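Dienelactone hydrolase (Anabaena variabilis, PDB 2O2G) probably hydrolyses ester or lactone bonds as an alpha/beta-hydrolase of the dienelactone hydrolase family, although its own substrate is not established. Local coordinates at residues V22-N27 and A95-G100; D71-E76 and I91-S96; Y13-S18 and T102-H107; P51-V56 and G117-S122; G126-A131 and Q140-R145. One frame throughout, in Å; residues are numbered along the deposited sequence.

Contact 1 of 5, residues V22-N27 and A95-G100. With EDO (1,2-ethanediol), chain D.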
# COMPACT_ATOMS: atom_id res chain seq x y z
N VAL A 22 -13.84 -4.41 14.39
CA VAL A 22 -13.66 -2.98 14.05
C VAL A 22 -14.20 -2.58 12.68
O VAL A 22 -14.36 -3.42 11.77
CB VAL A 22 -12.18 -2.51 14.12
CG1 VAL A 22 -11.51 -3.00 15.39
CG2 VAL A 22 -11.37 -2.97 12.94
N LYS A 23 -14.49 -1.28 12.56
CA LYS A 23 -14.92 -0.63 11.33
C LYS A 23 -13.83 0.41 11.01
O LYS A 23 -13.46 1.22 11.88
CB LYS A 23 -16.28 0.07 11.51
CG LYS A 23 -17.40 -0.81 12.12
N LEU A 24 -13.35 0.39 9.78
CA LEU A 24 -12.30 1.29 9.31
C LEU A 24 -12.83 2.15 8.19
O LEU A 24 -13.46 1.64 7.28
CB LEU A 24 -11.16 0.47 8.73
CG LEU A 24 -10.49 -0.58 9.61
CD1 LEU A 24 -9.40 -1.27 8.79
CD2 LEU A 24 -9.90 0.08 10.88
N LYS A 25 -12.54 3.45 8.24
CA LYS A 25 -13.04 4.37 7.26
C LYS A 25 -12.20 4.25 6.00
O LYS A 25 -10.96 4.09 6.02
CB LYS A 25 -13.04 5.80 7.79
CG LYS A 25 -13.98 5.97 9.00
CD LYS A 25 -14.19 7.40 9.43
CE LYS A 25 -13.15 7.95 10.32
NZ LYS A 25 -13.60 9.27 10.87
N GLY A 26 -12.89 4.35 4.89
CA GLY A 26 -12.25 4.22 3.61
C GLY A 26 -12.79 5.14 2.57
O GLY A 26 -13.91 5.63 2.67
N ASN A 27 -11.98 5.35 1.54
CA ASN A 27 -12.41 6.17 0.42
C ASN A 27 -12.16 5.26 -0.81
O ASN A 27 -11.00 4.92 -1.15
CB ASN A 27 -11.72 7.56 0.43
CG ASN A 27 -12.12 8.48 1.68
OD1 ASN A 27 -13.21 8.39 2.28
ND2 ASN A 27 -11.22 9.42 2.01
N ALA A 95 -0.80 -5.23 9.56
CA ALA A 95 -0.95 -6.22 8.49
C ALA A 95 -2.26 -6.97 8.60
O ALA A 95 -2.90 -7.32 7.57
CB ALA A 95 0.20 -7.21 8.48
N SER A 96 -2.70 -7.21 9.83
CA SER A 96 -3.96 -7.91 9.99
C SER A 96 -5.07 -7.01 9.50
O SER A 96 -6.05 -7.48 8.95
CB SER A 96 -4.23 -8.30 11.45
OG SER A 96 -4.62 -7.16 12.22
N ARG A 97 -4.96 -5.72 9.72
CA ARG A 97 -5.99 -4.78 9.27
C ARG A 97 -6.05 -4.74 7.77
O ARG A 97 -7.12 -4.72 7.19
CB ARG A 97 -5.75 -3.38 9.86
CG ARG A 97 -5.85 -3.35 11.38
CD ARG A 97 -7.31 -3.52 11.75
NE ARG A 97 -7.52 -3.67 13.16
CZ ARG A 97 -7.49 -2.68 14.03
NH1 ARG A 97 -7.26 -1.44 13.64
NH2 ARG A 97 -7.69 -2.95 15.30
N LEU A 98 -4.89 -4.78 7.14
CA LEU A 98 -4.81 -4.81 5.66
C LEU A 98 -5.39 -6.13 5.11
O LEU A 98 -6.13 -6.12 4.12
CB LEU A 98 -3.37 -4.62 5.25
CG LEU A 98 -3.04 -4.12 3.85
CD1 LEU A 98 -3.85 -2.86 3.52
CD2 LEU A 98 -1.56 -3.86 3.82
N VAL A 99 -5.09 -7.24 5.77
CA VAL A 99 -5.65 -8.56 5.39
C VAL A 99 -7.18 -8.46 5.48
O VAL A 99 -7.87 -8.95 4.59
CB VAL A 99 -5.12 -9.71 6.30
CG1 VAL A 99 -5.90 -11.01 6.12
CG2 VAL A 99 -3.64 -9.95 6.06
N GLY A 100 -7.69 -7.86 6.57
CA GLY A 100 -9.14 -7.65 6.79
C GLY A 100 -9.78 -6.82 5.68
O GLY A 100 -10.83 -7.20 5.14
C1 EDO D . -15.83 7.57 6.17
O1 EDO D . -15.45 6.50 5.26
C2 EDO D . -17.27 7.50 6.64
O2 EDO D . -17.76 6.14 6.72
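Val22 and Leu24 of the strand segment 22-27 both point at one long side chain, that of Arg97 on the helix segment 95-100, and each meets it at about a right angle. Val22 lies over one face of the guanidinium group: its CG2 sits 3.9 Å from Arg97 NE, displaced from the middle of the plane toward the rim, and its CG1 is 3.8 Å from Arg97 NH2. Leu24 brings CD2 to 4.1 Å from Arg97 NH1, from an oblique direction. No hydrogen bond crosses between the two segments; the valine methyls simply pack on the flat, weakly hydrated side of the cation. A bend in the arginine chain at chi2 (-71°) turns the group beside Val22. Its polar rim is used elsewhere: NH1 bonds the carbonyl oxygen of Leu72 and forms a salt bridge with Glu77, which probably offsets the cost of burying the charge. Arginine suits the place because it spans the wide gap between strand and helix, the nearest CA atoms, Leu24 and Arg97, being 8.8 Å apart. Val22 and Leu24 alternate with Lys23 and Lys25, which do not touch the helix segment. Such helix-on-sheet packing, here at the antiparallel margin, belongs to the alpha/beta-hydrolase fold.

Contact 2 of 5, residues D71-E76 and I91-S96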
# COMPACT_ATOMS: atom_id res chain seq x y z
N ASP A 71 -8.05 3.93 6.58
CA ASP A 71 -7.42 4.16 7.84
C ASP A 71 -7.21 2.76 8.40
O ASP A 71 -8.16 1.99 8.56
CB ASP A 71 -8.31 4.97 8.80
CG ASP A 71 -8.40 6.45 8.42
OD1 ASP A 71 -7.47 6.98 7.77
OD2 ASP A 71 -9.40 7.06 8.82
N LEU A 72 -5.97 2.39 8.70
CA LEU A 72 -5.71 1.09 9.29
C LEU A 72 -6.13 1.03 10.74
O LEU A 72 -6.33 -0.07 11.29
CB LEU A 72 -4.25 0.69 9.10
CG LEU A 72 -3.97 0.38 7.61
CD1 LEU A 72 -2.49 0.08 7.44
CD2 LEU A 72 -4.78 -0.77 7.09
N LEU A 73 -6.24 2.18 11.39
CA LEU A 73 -6.71 2.21 12.76
C LEU A 73 -8.12 2.81 12.80
O LEU A 73 -8.50 3.59 11.90
CB LEU A 73 -5.79 3.02 13.65
CG LEU A 73 -4.32 2.63 13.67
CD1 LEU A 73 -3.56 3.57 14.60
CD2 LEU A 73 -4.15 1.20 14.11
N THR A 74 -8.88 2.45 13.83
CA THR A 74 -10.20 3.03 14.01
C THR A 74 -10.00 4.46 14.46
O THR A 74 -8.93 4.85 14.91
CB THR A 74 -11.08 2.34 15.09
OG1 THR A 74 -10.48 2.50 16.36
CG2 THR A 74 -11.29 0.88 14.77
N GLN A 75 -11.06 5.23 14.31
CA GLN A 75 -11.08 6.61 14.76
C GLN A 75 -10.68 6.71 16.27
O GLN A 75 -9.88 7.56 16.69
CB GLN A 75 -12.51 7.09 14.54
CG GLN A 75 -12.83 8.47 15.00
CD GLN A 75 -14.30 8.79 14.72
OE1 GLN A 75 -14.80 8.61 13.59
NE2 GLN A 75 -15.00 9.24 15.75
N GLU A 76 -11.24 5.81 17.06
CA GLU A 76 -10.99 5.74 18.51
C GLU A 76 -9.50 5.44 18.78
O GLU A 76 -8.83 6.14 19.54
CB GLU A 76 -11.93 4.69 19.15
CG GLU A 76 -13.46 5.03 19.04
CD GLU A 76 -14.07 4.94 17.60
OE1 GLU A 76 -13.67 4.08 16.77
OE2 GLU A 76 -15.00 5.75 17.32
N ILE A 91 3.45 -3.74 13.49
CA ILE A 91 3.35 -4.26 12.12
C ILE A 91 2.39 -5.45 12.02
O ILE A 91 1.74 -5.61 11.00
CB ILE A 91 4.75 -4.58 11.48
CG1 ILE A 91 5.69 -3.37 11.55
CG2 ILE A 91 4.59 -5.07 10.05
CD1 ILE A 91 5.15 -2.08 10.93
N GLY A 92 2.27 -6.23 13.08
CA GLY A 92 1.39 -7.39 13.08
C GLY A 92 -0.06 -6.95 12.98
O GLY A 92 -0.83 -7.50 12.19
N LEU A 93 -0.41 -5.97 13.79
CA LEU A 93 -1.74 -5.41 13.78
C LEU A 93 -2.03 -4.76 12.43
O LEU A 93 -3.04 -5.03 11.83
CB LEU A 93 -1.86 -4.36 14.86
CG LEU A 93 -3.23 -3.70 14.99
CD1 LEU A 93 -4.28 -4.67 15.47
CD2 LEU A 93 -3.13 -2.55 15.98
N LEU A 94 -1.13 -3.92 11.95
CA LEU A 94 -1.39 -3.18 10.72
C LEU A 94 -1.59 -4.16 9.59
O LEU A 94 -2.48 -3.99 8.76
CB LEU A 94 -0.27 -2.18 10.41
CG LEU A 94 -0.02 -1.08 11.45
CD1 LEU A 94 1.28 -0.38 11.07
CD2 LEU A 94 -1.21 -0.11 11.55
N ALA A 95 -0.80 -5.23 9.56
CA ALA A 95 -0.95 -6.22 8.49
C ALA A 95 -2.26 -6.97 8.60
O ALA A 95 -2.90 -7.32 7.57
CB ALA A 95 0.20 -7.21 8.48
N SER A 96 -2.70 -7.21 9.83
CA SER A 96 -3.96 -7.91 9.99
C SER A 96 -5.07 -7.01 9.50
O SER A 96 -6.05 -7.48 8.95
CB SER A 96 -4.23 -8.30 11.45
OG SER A 96 -4.62 -7.16 12.22
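Leu94 has more surface buried here than any other residue of the two segments, and one of its methyls does the touching. Its CD2 lies 4.0 Å from Leu72 CB and 4.1 Å from Leu73 CD2, so a single branch meets two consecutive leucines. Leu72 offers the root of its side chain, its bond from CA to CB directed at the helix; Leu73 starts off at an angle but its end swings nearer. In Leu94, CG lies anti to the carbonyl carbon (chi1 -61°), and a chi2 of 170° sets CD1 anti to CA and turns CD2 toward Leu72 and Leu73. Leu93, on the same turn of the helix, adds a looser contact of 4.3 Å between its CD2 and Leu73 CD2. Leucine is apt on both sides: the contact is wholly apolar, and a branched end can touch two neighbours at once. Polar groups of 71-76 find partners elsewhere; Leu72 N is hydrogen-bonded to His42 NE2, and Thr74 caps the start of helix 75-84. The contact thus holds the segment that leaves strand 66-70 and runs into helix 75-84 against the first turns of helix 91-107, whose Leu94 and Ala95 also lean on Ala127 and Val130 of helix 123-134.

Contact 3 of 5, residues Y13-S18 and T102-H107. With EDO (1,2-ethanediol), chain D.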
# COMPACT_ATOMS: atom_id res chain seq x y z
N TYR A 13 -16.32 7.26 -2.90
CA TYR A 13 -17.27 6.72 -1.95
C TYR A 13 -16.67 6.59 -0.57
O TYR A 13 -15.66 5.92 -0.40
CB TYR A 13 -17.80 5.35 -2.38
CG TYR A 13 -18.74 5.46 -3.54
CD1 TYR A 13 -18.28 5.58 -4.84
CD2 TYR A 13 -20.10 5.48 -3.32
CE1 TYR A 13 -19.20 5.73 -5.90
CE2 TYR A 13 -20.98 5.61 -4.35
CZ TYR A 13 -20.54 5.74 -5.63
OH TYR A 13 -21.49 5.88 -6.62
N ALA A 14 -17.38 7.13 0.42
CA ALA A 14 -17.00 7.01 1.82
C ALA A 14 -17.54 5.67 2.32
O ALA A 14 -18.74 5.54 2.55
CB ALA A 14 -17.60 8.16 2.62
N VAL A 15 -16.66 4.68 2.48
CA VAL A 15 -17.07 3.35 2.90
C VAL A 15 -16.66 3.01 4.35
O VAL A 15 -15.75 3.62 4.89
CB VAL A 15 -16.51 2.29 1.92
CG1 VAL A 15 -16.95 2.63 0.51
CG2 VAL A 15 -14.96 2.20 1.96
N SER A 16 -17.39 2.08 4.96
CA SER A 16 -17.06 1.52 6.26
C SER A 16 -16.64 0.07 6.00
O SER A 16 -17.45 -0.74 5.56
CB SER A 16 -18.25 1.57 7.21
OG SER A 16 -17.81 1.21 8.52
N VAL A 17 -15.37 -0.20 6.21
CA VAL A 17 -14.73 -1.50 5.99
C VAL A 17 -14.69 -2.29 7.33
O VAL A 17 -13.98 -1.94 8.27
CB VAL A 17 -13.31 -1.30 5.47
CG1 VAL A 17 -12.57 -2.67 5.28
CG2 VAL A 17 -13.29 -0.49 4.16
N SER A 18 -15.49 -3.35 7.41
CA SER A 18 -15.56 -4.19 8.58
C SER A 18 -14.42 -5.22 8.60
O SER A 18 -14.19 -5.94 7.60
CB SER A 18 -16.90 -4.92 8.64
OG SER A 18 -17.94 -4.02 8.94
N THR A 102 -8.60 -6.49 2.66
CA THR A 102 -8.47 -7.32 1.43
C THR A 102 -9.69 -8.26 1.34
O THR A 102 -10.39 -8.31 0.34
CB THR A 102 -7.11 -8.10 1.42
OG1 THR A 102 -6.01 -7.17 1.55
CG2 THR A 102 -6.93 -8.87 0.12
N ASP A 103 -9.97 -8.95 2.44
CA ASP A 103 -11.13 -9.85 2.52
C ASP A 103 -12.45 -9.11 2.26
O ASP A 103 -13.34 -9.63 1.56
CB ASP A 103 -11.14 -10.55 3.88
CG ASP A 103 -9.97 -11.51 4.07
OD1 ASP A 103 -9.29 -11.84 3.07
OD2 ASP A 103 -9.75 -11.99 5.22
N TRP A 104 -12.54 -7.88 2.75
CA TRP A 104 -13.74 -7.05 2.54
C TRP A 104 -13.92 -6.78 1.05
O TRP A 104 -15.02 -6.98 0.51
CB TRP A 104 -13.64 -5.76 3.30
CG TRP A 104 -14.84 -4.87 3.22
CD1 TRP A 104 -15.93 -4.90 4.01
CD2 TRP A 104 -15.01 -3.78 2.32
NE1 TRP A 104 -16.80 -3.88 3.64
CE2 TRP A 104 -16.23 -3.17 2.62
CE3 TRP A 104 -14.20 -3.22 1.33
CZ2 TRP A 104 -16.70 -2.07 1.91
CZ3 TRP A 104 -14.66 -2.11 0.63
CH2 TRP A 104 -15.90 -1.56 0.92
N LEU A 105 -12.83 -6.39 0.38
CA LEU A 105 -12.84 -6.20 -1.07
C LEU A 105 -13.21 -7.49 -1.80
O LEU A 105 -13.93 -7.47 -2.78
CB LEU A 105 -11.46 -5.76 -1.56
CG LEU A 105 -11.05 -4.35 -1.20
CD1 LEU A 105 -9.61 -4.07 -1.60
CD2 LEU A 105 -12.06 -3.39 -1.84
N THR A 106 -12.69 -8.62 -1.32
CA THR A 106 -12.97 -9.90 -1.93
C THR A 106 -14.47 -10.28 -1.89
O THR A 106 -15.02 -10.77 -2.89
CB THR A 106 -12.11 -11.02 -1.29
OG1 THR A 106 -10.73 -10.78 -1.58
CG2 THR A 106 -12.49 -12.40 -1.84
N HIS A 107 -15.11 -10.00 -0.77
CA HIS A 107 -16.46 -10.39 -0.50
C HIS A 107 -17.56 -9.35 -0.74
O HIS A 107 -18.74 -9.65 -0.53
CB HIS A 107 -16.54 -10.94 0.94
CG HIS A 107 -15.72 -12.18 1.13
ND1 HIS A 107 -16.03 -13.37 0.52
CD2 HIS A 107 -14.60 -12.41 1.86
CE1 HIS A 107 -15.14 -14.29 0.85
NE2 HIS A 107 -14.25 -13.73 1.65
C1 EDO D . -15.83 7.57 6.17
O1 EDO D . -15.45 6.50 5.26
C2 EDO D . -17.27 7.50 6.64
O2 EDO D . -17.76 6.14 6.72
O HOH W 1 -18.65 -3.67 6.17
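The indole of Trp104 has Val17 over one face, while Val15 CG2, the Ser16 carbonyl oxygen and Ser18 N approach it obliquely. This joins helix segment 102-107 to the first, outermost strand of an alpha/beta-hydrolase sheet, the two short axes passing 8.3 Å apart at 110°. Val17 CG2 makes a CH-pi contact, 4.0 Å from the centroid of the Trp104 six-membered ring and only 7° off its normal, while its other methyl, CG1, reaches Trp104 CG at 3.8 Å. Both branches thereby sit on the ring system, CG1 near its root and CG2 over the benzo part. Val15 CG2 comes to 4.0 Å from Trp104 CH2 at the distal end. Trp104 reaches the strand because CG lies opposite the backbone N (chi1 -176°), which throws the indole outward from the helix. Tryptophan serves well: it is wide enough to span several strand residues, and it still has a polar N-H to offer at a surface position. The two methyls of Val17 cover one side, and Val15 and Val17 also touch strand 66-70. Trp104 NE1 donates to a water at 3.1 Å; that water donates to the Ser16 carbonyl oxygen at 3.2 Å and is hydrogen-bonded to Ser18 OG at 2.9 Å.

Contact 4 of 5, residues P51-V56 and G117-S122. With SO4 (sulfate ion), chain B.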
# COMPACT_ATOMS: atom_id res chain seq x y z
N PRO A 51 -1.95 13.38 1.83
CA PRO A 51 -1.87 14.06 0.51
C PRO A 51 -0.98 13.31 -0.48
O PRO A 51 -1.20 13.32 -1.69
CB PRO A 51 -1.32 15.46 0.83
CG PRO A 51 -1.02 15.50 2.27
CD PRO A 51 -1.30 14.15 2.91
N ARG A 52 0.01 12.60 0.06
CA ARG A 52 0.90 11.80 -0.77
C ARG A 52 0.20 10.62 -1.39
O ARG A 52 0.33 10.38 -2.59
CB ARG A 52 2.08 11.32 0.04
CG ARG A 52 3.02 12.44 0.31
CD ARG A 52 4.20 11.99 1.07
NE ARG A 52 3.85 11.61 2.43
CZ ARG A 52 3.63 12.47 3.40
NH1 ARG A 52 3.66 13.78 3.19
NH2 ARG A 52 3.36 12.04 4.61
N ASN A 53 -0.52 9.87 -0.56
CA ASN A 53 -1.28 8.74 -1.06
C ASN A 53 -2.49 9.19 -1.91
O ASN A 53 -2.85 8.51 -2.86
CB ASN A 53 -1.68 7.82 0.09
CG ASN A 53 -0.45 7.24 0.85
OD1 ASN A 53 0.68 7.18 0.31
ND2 ASN A 53 -0.67 6.82 2.08
N ARG A 54 -3.10 10.32 -1.59
CA ARG A 54 -4.21 10.81 -2.41
C ARG A 54 -3.72 11.21 -3.82
O ARG A 54 -4.39 10.92 -4.84
CB ARG A 54 -4.93 11.97 -1.74
CG ARG A 54 -5.91 11.55 -0.62
CD ARG A 54 -6.82 12.71 -0.18
NE ARG A 54 -7.57 13.35 -1.28
CZ ARG A 54 -8.79 12.99 -1.72
NH1 ARG A 54 -9.43 11.95 -1.20
NH2 ARG A 54 -9.36 13.67 -2.72
N TYR A 55 -2.57 11.89 -3.89
CA TYR A 55 -1.95 12.22 -5.18
C TYR A 55 -1.68 10.96 -5.98
O TYR A 55 -2.06 10.86 -7.14
CB TYR A 55 -0.64 13.02 -4.99
CG TYR A 55 0.05 13.22 -6.32
CD1 TYR A 55 -0.44 14.15 -7.24
CD2 TYR A 55 1.14 12.42 -6.69
CE1 TYR A 55 0.16 14.31 -8.48
CE2 TYR A 55 1.75 12.57 -7.90
CZ TYR A 55 1.25 13.51 -8.81
OH TYR A 55 1.88 13.65 -10.03
N VAL A 56 -0.98 9.99 -5.39
CA VAL A 56 -0.71 8.75 -6.09
C VAL A 56 -2.04 8.08 -6.55
O VAL A 56 -2.13 7.62 -7.66
CB VAL A 56 0.12 7.72 -5.24
CG1 VAL A 56 0.29 6.45 -5.98
CG2 VAL A 56 1.49 8.29 -4.89
N GLY A 117 -4.09 -5.21 -5.41
CA GLY A 117 -2.67 -4.89 -5.27
C GLY A 117 -2.49 -3.99 -4.04
O GLY A 117 -3.42 -3.32 -3.62
N TYR A 118 -1.28 -3.94 -3.49
CA TYR A 118 -1.04 -3.10 -2.33
C TYR A 118 -0.01 -2.00 -2.63
O TYR A 118 1.01 -2.23 -3.36
CB TYR A 118 -0.48 -3.89 -1.15
CG TYR A 118 -1.34 -4.97 -0.50
CD1 TYR A 118 -2.72 -4.95 -0.52
CD2 TYR A 118 -0.72 -5.96 0.25
CE1 TYR A 118 -3.45 -5.94 0.13
CE2 TYR A 118 -1.44 -6.93 0.91
CZ TYR A 118 -2.79 -6.93 0.86
OH TYR A 118 -3.44 -7.93 1.54
N PHE A 119 -0.30 -0.82 -2.11
CA PHE A 119 0.63 0.31 -2.16
C PHE A 119 0.90 0.65 -0.73
O PHE A 119 0.03 1.21 -0.06
CB PHE A 119 0.11 1.51 -2.95
CG PHE A 119 1.11 2.65 -3.03
CD1 PHE A 119 1.25 3.56 -1.98
CD2 PHE A 119 1.93 2.79 -4.13
CE1 PHE A 119 2.21 4.62 -2.06
CE2 PHE A 119 2.91 3.83 -4.20
CZ PHE A 119 3.05 4.72 -3.19
N GLY A 120 2.09 0.30 -0.24
CA GLY A 120 2.42 0.53 1.14
C GLY A 120 3.42 1.66 1.26
O GLY A 120 4.46 1.60 0.62
N ALA A 121 3.10 2.67 2.09
CA ALA A 121 3.93 3.86 2.25
C ALA A 121 4.70 3.83 3.58
O ALA A 121 4.10 3.62 4.65
CB ALA A 121 3.07 5.10 2.19
N SER A 122 6.00 4.05 3.48
CA SER A 122 6.87 4.09 4.65
C SER A 122 6.65 2.83 5.51
O SER A 122 6.84 1.74 5.01
CB SER A 122 6.65 5.40 5.41
OG SER A 122 6.94 6.50 4.57
S SO4 B . 2.27 8.62 4.18
O1 SO4 B . 1.27 7.57 4.23
O2 SO4 B . 1.77 9.69 4.99
O3 SO4 B . 2.31 9.10 2.81
O4 SO4 B . 3.59 8.16 4.60
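Val56 lays its CG1 methyl over one face of the Phe119 ring, off-centre toward the rim and 4.1 Å from Phe119 CE2, the two side chains coming from opposite directions. A Phe119 chi1 of -178° points the ring away from the strand and into the layer beneath helix segment 51-56, where Phe40 and helix 206-221 also touch it. A broad ring suits this spot, bridging axes 10.4 Å apart. One turn back, Asn53 OD1 approaches the same ring obliquely and also meets Ala121 CB at 3.7 Å; the small alanine admits the amide close to the strand. From the other end of that amide, Asn53 ND2 gives a weak bond to sulfate O1. Arg52 holds the anion more firmly: NE donates to O3 at 3.0 Å and NH2 to O2 at 2.9 Å, its chain bent at chi3 to bring both nitrogens round. Arg145, Ser46, Ser50 and the Gly43 backbone N complete the site. The sulfate probably comes from the crystallisation liquor, yet it lies beside Ser122, in the strained turn (phi 51°, psi -120°) just after the strand. That strand-turn-helix geometry, with His199 and Asp171 placed as a likely triad, is typical of the nucleophile elbow of alpha/beta-hydrolases.

Contact 5 of 5, residues G126-A131 and Q140-R145. With SO4 (sulfate ion), chain B.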
# COMPACT_ATOMS: atom_id res chain seq x y z
N GLY A 126 6.25 -2.56 4.88
CA GLY A 126 6.43 -3.80 5.60
C GLY A 126 5.10 -4.49 5.90
O GLY A 126 4.99 -5.72 5.77
N ALA A 127 4.11 -3.69 6.30
CA ALA A 127 2.81 -4.23 6.65
C ALA A 127 2.17 -4.88 5.41
O ALA A 127 1.60 -5.96 5.52
CB ALA A 127 1.94 -3.14 7.21
N ALA A 128 2.34 -4.25 4.24
CA ALA A 128 1.84 -4.73 2.97
C ALA A 128 2.45 -6.07 2.63
O ALA A 128 1.73 -6.96 2.16
CB ALA A 128 2.15 -3.75 1.87
N LEU A 129 3.77 -6.20 2.83
CA LEU A 129 4.44 -7.45 2.51
C LEU A 129 4.00 -8.55 3.46
O LEU A 129 3.86 -9.69 3.03
CB LEU A 129 5.96 -7.31 2.50
CG LEU A 129 6.38 -6.40 1.34
CD1 LEU A 129 7.73 -5.81 1.59
CD2 LEU A 129 6.34 -7.14 -0.02
N VAL A 130 3.80 -8.23 4.74
CA VAL A 130 3.37 -9.27 5.70
C VAL A 130 1.96 -9.75 5.34
O VAL A 130 1.68 -10.95 5.38
CB VAL A 130 3.44 -8.79 7.18
CG1 VAL A 130 2.87 -9.85 8.13
CG2 VAL A 130 4.87 -8.47 7.56
N ALA A 131 1.08 -8.82 4.98
CA ALA A 131 -0.27 -9.15 4.55
C ALA A 131 -0.30 -9.99 3.24
O ALA A 131 -1.07 -10.94 3.13
CB ALA A 131 -1.09 -7.87 4.38
N GLN A 140 -2.10 -9.68 -6.00
CA GLN A 140 -1.40 -9.82 -7.29
C GLN A 140 -0.23 -8.89 -7.55
O GLN A 140 0.47 -9.04 -8.57
CB GLN A 140 -2.39 -9.69 -8.45
CG GLN A 140 -3.47 -10.79 -8.46
CD GLN A 140 -4.18 -10.99 -9.81
OE1 GLN A 140 -5.09 -11.80 -9.89
NE2 GLN A 140 -3.74 -10.28 -10.88
N ALA A 141 -0.00 -7.93 -6.65
CA ALA A 141 1.11 -6.99 -6.79
C ALA A 141 1.27 -6.15 -5.54
O ALA A 141 0.32 -5.88 -4.81
CB ALA A 141 0.92 -6.06 -8.03
N VAL A 142 2.51 -5.75 -5.28
CA VAL A 142 2.82 -4.90 -4.14
C VAL A 142 3.87 -3.87 -4.57
O VAL A 142 4.80 -4.20 -5.28
CB VAL A 142 3.38 -5.70 -2.92
CG1 VAL A 142 3.84 -4.73 -1.79
CG2 VAL A 142 2.36 -6.70 -2.40
N VAL A 143 3.68 -2.63 -4.14
CA VAL A 143 4.65 -1.56 -4.34
C VAL A 143 4.92 -1.01 -2.92
O VAL A 143 3.98 -0.73 -2.17
CB VAL A 143 4.14 -0.44 -5.24
CG1 VAL A 143 5.15 0.72 -5.30
CG2 VAL A 143 3.84 -0.94 -6.61
N SER A 144 6.19 -0.91 -2.56
CA SER A 144 6.60 -0.38 -1.27
C SER A 144 7.32 0.94 -1.51
O SER A 144 8.32 0.95 -2.23
CB SER A 144 7.48 -1.36 -0.52
OG SER A 144 8.08 -0.67 0.55
N ARG A 145 6.77 2.04 -0.98
CA ARG A 145 7.38 3.38 -1.16
C ARG A 145 8.18 3.77 0.08
O ARG A 145 7.61 4.09 1.13
CB ARG A 145 6.31 4.44 -1.43
CG ARG A 145 6.86 5.84 -1.76
CD ARG A 145 5.94 6.90 -1.22
NE ARG A 145 6.09 6.99 0.24
CZ ARG A 145 5.28 7.66 1.04
NH1 ARG A 145 4.17 8.21 0.58
NH2 ARG A 145 5.54 7.69 2.33
S SO4 B . 2.27 8.62 4.18
O1 SO4 B . 1.27 7.57 4.23
O2 SO4 B . 1.77 9.69 4.99
O3 SO4 B . 2.31 9.10 2.81
O4 SO4 B . 3.59 8.16 4.60
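Strikingly, one methyl of Val142 carries every close approach between this helix and this strand. Its CG1 lies 3.9 Å from Leu129 CD2 and 4.1 Å from Ala128 CB, two neighbours on the helix segment 126-131. The valine's bond from CA to CB already points at the helix, and its chi1 of 174° selects CG1 as the branch that meets both residues. Ala128 is also directed inward, with nothing beyond CB; Leu129 leaves the helix at an angle and brings its end round, crossing the valine obliquely. Residue size explains the fit: alanine lets the backbones approach, with the CA atoms of Ala128 and Val142 7.2 Å apart, whereas leucine reaches in from the flank. Valine is at home in a strand, and here its branching supplies the methyl that the two helix residues share.

Arg145, at the end of the same strand, plays a different part. Its chain, bent at chi2 and chi3, presents the guanidinium edge to the sulfate: NH1 donates to O3 at 3.0 Å with an N-H...O angle of 160°, and NH2 to O4 at 3.0 Å and 149°. In the conformer of Ser122 given here, NH2 also bonds Ser122 OG, which would link the anion site to the probable nucleophile.

Helix 123-134 crosses between strands 115-121 and 139-145 as the connection of a beta-alpha-beta unit. Ala131 touches Tyr118 of the first strand, Leu129 and Val142 both meet Thr163 of the next strand, 163-168, and Val143 faces helix 206-221 across the sheet.

How the contacts relate
From the N terminus, strand 12-19 opens contact 3, the longest closure, which ends near the close of helix 91-107. Within that span lie contact 1, from the following strand to the middle of the helix, and contact 2, from the segment after strand 66-70 to the start of helix 91-107. Contacts 1 and 3 fasten this helix to the antiparallel margin of the sheet; contact 2 secures its first turns. Contact 4 starts inside contacts 1 and 3 but ends beyond them, so it crosses both while enclosing contact 2; it ties helix 51-63 to strand 115-121. Contact 5 follows in series. Backbone bonds between strands 115-121 and 139-145 join contacts 4 and 5, which share the sulfate.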